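Local coordinates for protein metagenomic carboxyl esterase MGS0156 (Uncultured organism, PDB 5D8M) that probably hydrolyses carboxylic esters, with a parallel-sheet core like that of alpha/beta hydrolases, at residues P295-F306 and I317-L327. Numbering follows the deposited sequence.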
loop_
_atom_site.group_PDB
_atom_site.type_symbol
_atom_site.label_atom_id
_atom_site.label_comp_id
_atom_site.label_asym_id
_atom_site.label_seq_id
_atom_site.Cartn_x
_atom_site.Cartn_y
_atom_site.Cartn_z
ATOM N N PRO A 295 1.725 -6.444 8.343
ATOM C CA PRO A 295 3.016 -5.916 8.789
ATOM C C PRO A 295 2.890 -5.137 10.077
ATOM O O PRO A 295 2.001 -4.310 10.191
ATOM C CB PRO A 295 3.433 -4.988 7.658
ATOM C CG PRO A 295 2.727 -5.545 6.442
ATOM C CD PRO A 295 1.397 -6.016 6.965
ATOM N N ASN A 296 3.773 -5.419 11.024
ATOM C CA ASN A 296 3.828 -4.721 12.297
ATOM C C ASN A 296 4.589 -3.404 12.133
ATOM O O ASN A 296 5.785 -3.314 12.401
ATOM C CB ASN A 296 4.502 -5.615 13.361
ATOM C CG ASN A 296 4.325 -5.080 14.766
ATOM O OD1 ASN A 296 3.884 -3.926 14.964
ATOM N ND2 ASN A 296 4.689 -5.901 15.759
ATOM N N ALA A 297 3.880 -2.380 11.686
ATOM C CA ALA A 297 4.508 -1.170 11.205
ATOM C C ALA A 297 3.410 -0.131 11.041
ATOM O O ALA A 297 2.256 -0.506 10.766
ATOM C CB ALA A 297 5.226 -1.441 9.831
ATOM N N ASP A 298 3.745 1.155 11.143
ATOM C CA ASP A 298 2.725 2.168 10.913
ATOM C C ASP A 298 2.695 2.481 9.411
ATOM O O ASP A 298 3.443 1.898 8.633
ATOM C CB ASP A 298 2.943 3.438 11.796
ATOM C CG ASP A 298 4.242 4.216 11.459
ATOM O OD1 ASP A 298 4.678 4.243 10.280
ATOM O OD2 ASP A 298 4.802 4.871 12.377
ATOM N N HIS A 299 1.809 3.382 9.016
ATOM C CA HIS A 299 1.554 3.668 7.609
ATOM C C HIS A 299 2.809 3.981 6.802
ATOM O O HIS A 299 2.947 3.535 5.666
ATOM C CB HIS A 299 0.572 4.840 7.509
ATOM C CG HIS A 299 0.019 5.043 6.137
ATOM N ND1 HIS A 299 -0.854 4.151 5.549
ATOM C CD2 HIS A 299 0.220 6.033 5.231
ATOM C CE1 HIS A 299 -1.182 4.594 4.349
ATOM N NE2 HIS A 299 -0.539 5.727 4.130
ATOM N N LEU A 300 3.730 4.741 7.386
ATOM C CA LEU A 300 4.927 5.158 6.651
ATOM C C LEU A 300 6.056 4.140 6.734
ATOM O O LEU A 300 6.769 3.877 5.755
ATOM C CB LEU A 300 5.389 6.520 7.173
ATOM C CG LEU A 300 4.397 7.627 6.848
ATOM C CD1 LEU A 300 4.911 8.954 7.429
ATOM C CD2 LEU A 300 4.168 7.750 5.341
ATOM N N ALA A 301 6.196 3.508 7.881
ATOM C CA ALA A 301 7.295 2.552 8.066
ATOM C C ALA A 301 7.208 1.366 7.106
ATOM O O ALA A 301 8.218 0.826 6.670
ATOM C CB ALA A 301 7.323 2.056 9.510
ATOM N N VAL A 302 5.999 0.946 6.768
ATOM C CA VAL A 302 5.864 -0.259 5.953
ATOM C C VAL A 302 6.397 -0.052 4.521
ATOM O O VAL A 302 6.702 -1.025 3.830
ATOM C CB VAL A 302 4.373 -0.737 5.957
ATOM C CG1 VAL A 302 3.473 0.221 5.124
ATOM C CG2 VAL A 302 4.262 -2.188 5.481
ATOM N N ALA A 303 6.598 1.193 4.078
ATOM C CA ALA A 303 6.890 1.397 2.659
ATOM C C ALA A 303 7.733 2.614 2.282
ATOM O O ALA A 303 8.322 2.625 1.209
ATOM C CB ALA A 303 5.566 1.457 1.876
HETATM N N MSE A 304 7.754 3.647 3.127
HETATM C CA MSE A 304 8.413 4.914 2.804
HETATM C C MSE A 304 9.556 5.178 3.767
HETATM O O MSE A 304 9.308 5.565 4.916
HETATM C CB MSE A 304 7.412 6.092 2.869
HETATM C CG MSE A 304 6.371 6.091 1.763
HETATM SE SE MSE A 304 7.066 6.896 0.140
HETATM C CE MSE A 304 7.063 8.782 0.639
ATOM N N PRO A 305 10.807 4.994 3.307
ATOM C CA PRO A 305 11.966 5.264 4.150
ATOM C C PRO A 305 12.237 6.767 4.300
ATOM O O PRO A 305 12.261 7.495 3.308
ATOM C CB PRO A 305 13.119 4.583 3.395
ATOM C CG PRO A 305 12.690 4.631 1.939
ATOM C CD PRO A 305 11.188 4.478 1.972
ATOM N N PHE A 306 12.445 7.211 5.539
ATOM C CA PHE A 306 12.908 8.558 5.829
ATOM C C PHE A 306 14.212 8.430 6.610
ATOM O O PHE A 306 14.222 7.853 7.697
ATOM C CB PHE A 306 11.879 9.349 6.664
ATOM C CG PHE A 306 10.630 9.725 5.921
ATOM C CD1 PHE A 306 9.597 8.824 5.775
ATOM C CD2 PHE A 306 10.481 11.009 5.397
ATOM C CE1 PHE A 306 8.442 9.177 5.086
ATOM C CE2 PHE A 306 9.329 11.369 4.720
ATOM C CZ PHE A 306 8.316 10.439 4.552
ATOM N N ILE A 317 8.702 11.623 12.180
ATOM C CA ILE A 317 8.415 10.286 11.683
ATOM C C ILE A 317 9.306 9.331 12.476
ATOM O O ILE A 317 10.244 8.719 11.953
ATOM C CB ILE A 317 8.636 10.224 10.164
ATOM C CG1 ILE A 317 7.766 11.308 9.506
ATOM C CG2 ILE A 317 8.317 8.827 9.579
ATOM C CD1 ILE A 317 7.995 11.494 8.030
ATOM N N SER A 318 8.995 9.232 13.766
ATOM C CA SER A 318 9.902 8.692 14.778
ATOM C C SER A 318 9.951 7.163 14.875
ATOM O O SER A 318 10.767 6.626 15.602
ATOM C CB SER A 318 9.510 9.248 16.145
ATOM O OG SER A 318 8.196 8.816 16.460
ATOM N N LYS A 319 9.080 6.456 14.163
ATOM C CA LYS A 319 9.089 4.988 14.235
ATOM C C LYS A 319 9.121 4.383 12.828
ATOM O O LYS A 319 8.293 3.541 12.489
ATOM C CB LYS A 319 7.866 4.485 15.020
ATOM C CG LYS A 319 7.859 4.918 16.509
ATOM C CD LYS A 319 9.034 4.271 17.257
ATOM C CE LYS A 319 9.070 4.719 18.719
ATOM N NZ LYS A 319 10.169 4.042 19.470
ATOM N N ASN A 320 10.094 4.804 12.027
ATOM C CA ASN A 320 10.138 4.500 10.594
ATOM C C ASN A 320 10.877 3.201 10.268
ATOM O O ASN A 320 10.909 2.765 9.115
ATOM C CB ASN A 320 10.791 5.673 9.852
ATOM C CG ASN A 320 10.628 5.582 8.342
ATOM O OD1 ASN A 320 11.607 5.484 7.605
ATOM N ND2 ASN A 320 9.398 5.611 7.885
ATOM N N SER A 321 11.479 2.594 11.283
ATOM C CA SER A 321 12.240 1.363 11.086
ATOM C C SER A 321 11.322 0.163 10.856
ATOM O O SER A 321 10.437 -0.120 11.666
ATOM C CB SER A 321 13.149 1.098 12.286
ATOM O OG SER A 321 14.122 2.114 12.397
ATOM N N TYR A 322 11.538 -0.523 9.737
ATOM C CA TYR A 322 10.822 -1.752 9.410
ATOM C C TYR A 322 11.635 -2.459 8.319
ATOM O O TYR A 322 12.281 -1.791 7.514
ATOM C CB TYR A 322 9.383 -1.486 8.916
ATOM C CG TYR A 322 8.629 -2.772 8.703
ATOM C CD1 TYR A 322 8.072 -3.464 9.787
ATOM C CD2 TYR A 322 8.518 -3.336 7.435
ATOM C CE1 TYR A 322 7.409 -4.663 9.603
ATOM C CE2 TYR A 322 7.869 -4.544 7.248
ATOM C CZ TYR A 322 7.321 -5.194 8.326
ATOM O OH TYR A 322 6.694 -6.388 8.117
ATOM N N PRO A 323 11.616 -3.807 8.279
ATOM C CA PRO A 323 12.386 -4.477 7.208
ATOM C C PRO A 323 11.704 -4.435 5.837
ATOM O O PRO A 323 11.276 -5.475 5.318
ATOM C CB PRO A 323 12.505 -5.925 7.710
ATOM C CG PRO A 323 11.329 -6.113 8.622
ATOM C CD PRO A 323 11.176 -4.759 9.312
ATOM N N ARG A 324 11.610 -3.240 5.258
ATOM C CA ARG A 324 11.038 -3.066 3.905
ATOM C C ARG A 324 11.705 -3.937 2.808
ATOM O O ARG A 324 10.983 -4.502 1.979
ATOM C CB ARG A 324 11.080 -1.562 3.505
ATOM C CG ARG A 324 10.126 -0.671 4.371
ATOM C CD ARG A 324 10.276 0.819 4.041
ATOM N NE ARG A 324 11.580 1.343 4.474
ATOM C CZ ARG A 324 11.809 1.825 5.692
ATOM N NH1 ARG A 324 13.008 2.281 6.011
ATOM N NH2 ARG A 324 10.831 1.850 6.586
ATOM N N PRO A 325 13.057 -4.076 2.799
ATOM C CA PRO A 325 13.630 -4.936 1.755
ATOM C C PRO A 325 13.129 -6.364 1.831
ATOM O O PRO A 325 12.785 -6.942 0.794
ATOM C CB PRO A 325 15.137 -4.892 2.036
ATOM C CG PRO A 325 15.340 -3.557 2.750
ATOM C CD PRO A 325 14.117 -3.443 3.616
ATOM N N ALA A 326 13.079 -6.922 3.039
ATOM C CA ALA A 326 12.599 -8.287 3.195
ATOM C C ALA A 326 11.136 -8.378 2.781
ATOM O O ALA A 326 10.726 -9.353 2.127
ATOM C CB ALA A 326 12.776 -8.753 4.607
ATOM N N LEU A 327 10.353 -7.362 3.154
ATOM C CA LEU A 327 8.935 -7.317 2.804
ATOM C C LEU A 327 8.739 -7.311 1.293
ATOM O O LEU A 327 7.922 -8.073 0.786
ATOM C CB LEU A 327 8.246 -6.085 3.411
ATOM C CG LEU A 327 6.718 -5.990 3.209
ATOM C CD1 LEU A 327 5.951 -7.000 4.107
ATOM C CD2 LEU A 327 6.220 -4.551 3.487
HETATM O O HOH W 1 6.120 1.728 12.891
HETATM O O HOH W 2 7.229 5.702 9.928
#
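Asn320 and Arg324 hold the buried loop 295-306 by its backbone: side-chain-to-main-chain hydrogen bonds, set among apolar packing, join the loop after strand 290-293 to segment 317-327, a loop and the first turn of helix 324-338. The Asn320 amide bridges two loop residues. Its ND2 donates to Met304 O at 3.0 Å, nearly straight (167°) and in the amide plane, while OD1 receives Phe306 N at 2.8 Å from above its carbonyl plane. A chi1 of -168°, which sets CG opposite the backbone N, carries the amide across to the 304-306 backbone; a water links ND2 to Asp298 OD1.

Arg324 NH2 donates two hydrogen bonds in the guanidinium plane, one to a lone pair of Ala301 O (2.8 Å), the other end-on to Asn320 O (2.7 Å). Pro305 CA lies over one face of the group, and NH1 makes a salt bridge to Asp109. Replacing Arg324 with a leucine is likely to leave Ala301 O and Asn320 O without their shared donor, and Asp109 without this cationic mate.

Apolar contacts flank these bonds. Ile317 CD1 sits over the centre of the Phe306 ring, a CH-pi contact 3.5 Å from the centroid. Tyr322 CD1 meets Ala297 CB at 3.5 Å, and Leu327 CD2 touches Val302 CG2 at 3.7 Å.

Within the loop, Asp298 OD1 accepts Ala301 N at 2.9 Å in an Asx motif; its OD2 hydrogen-bonds to Ser258 N, as the Tyr322 hydroxyl does to Ile63 O. His299, its ND1 hydrogen-bonded to Asp276 OD2, follows the last strand in chain order, consistent with the histidine position of alpha/beta hydrolases. A charged guanidinium and a neutral amide thus satisfy Ala301 O, Met304 O and Phe306 N, whereas Val302 O is buried without a partner.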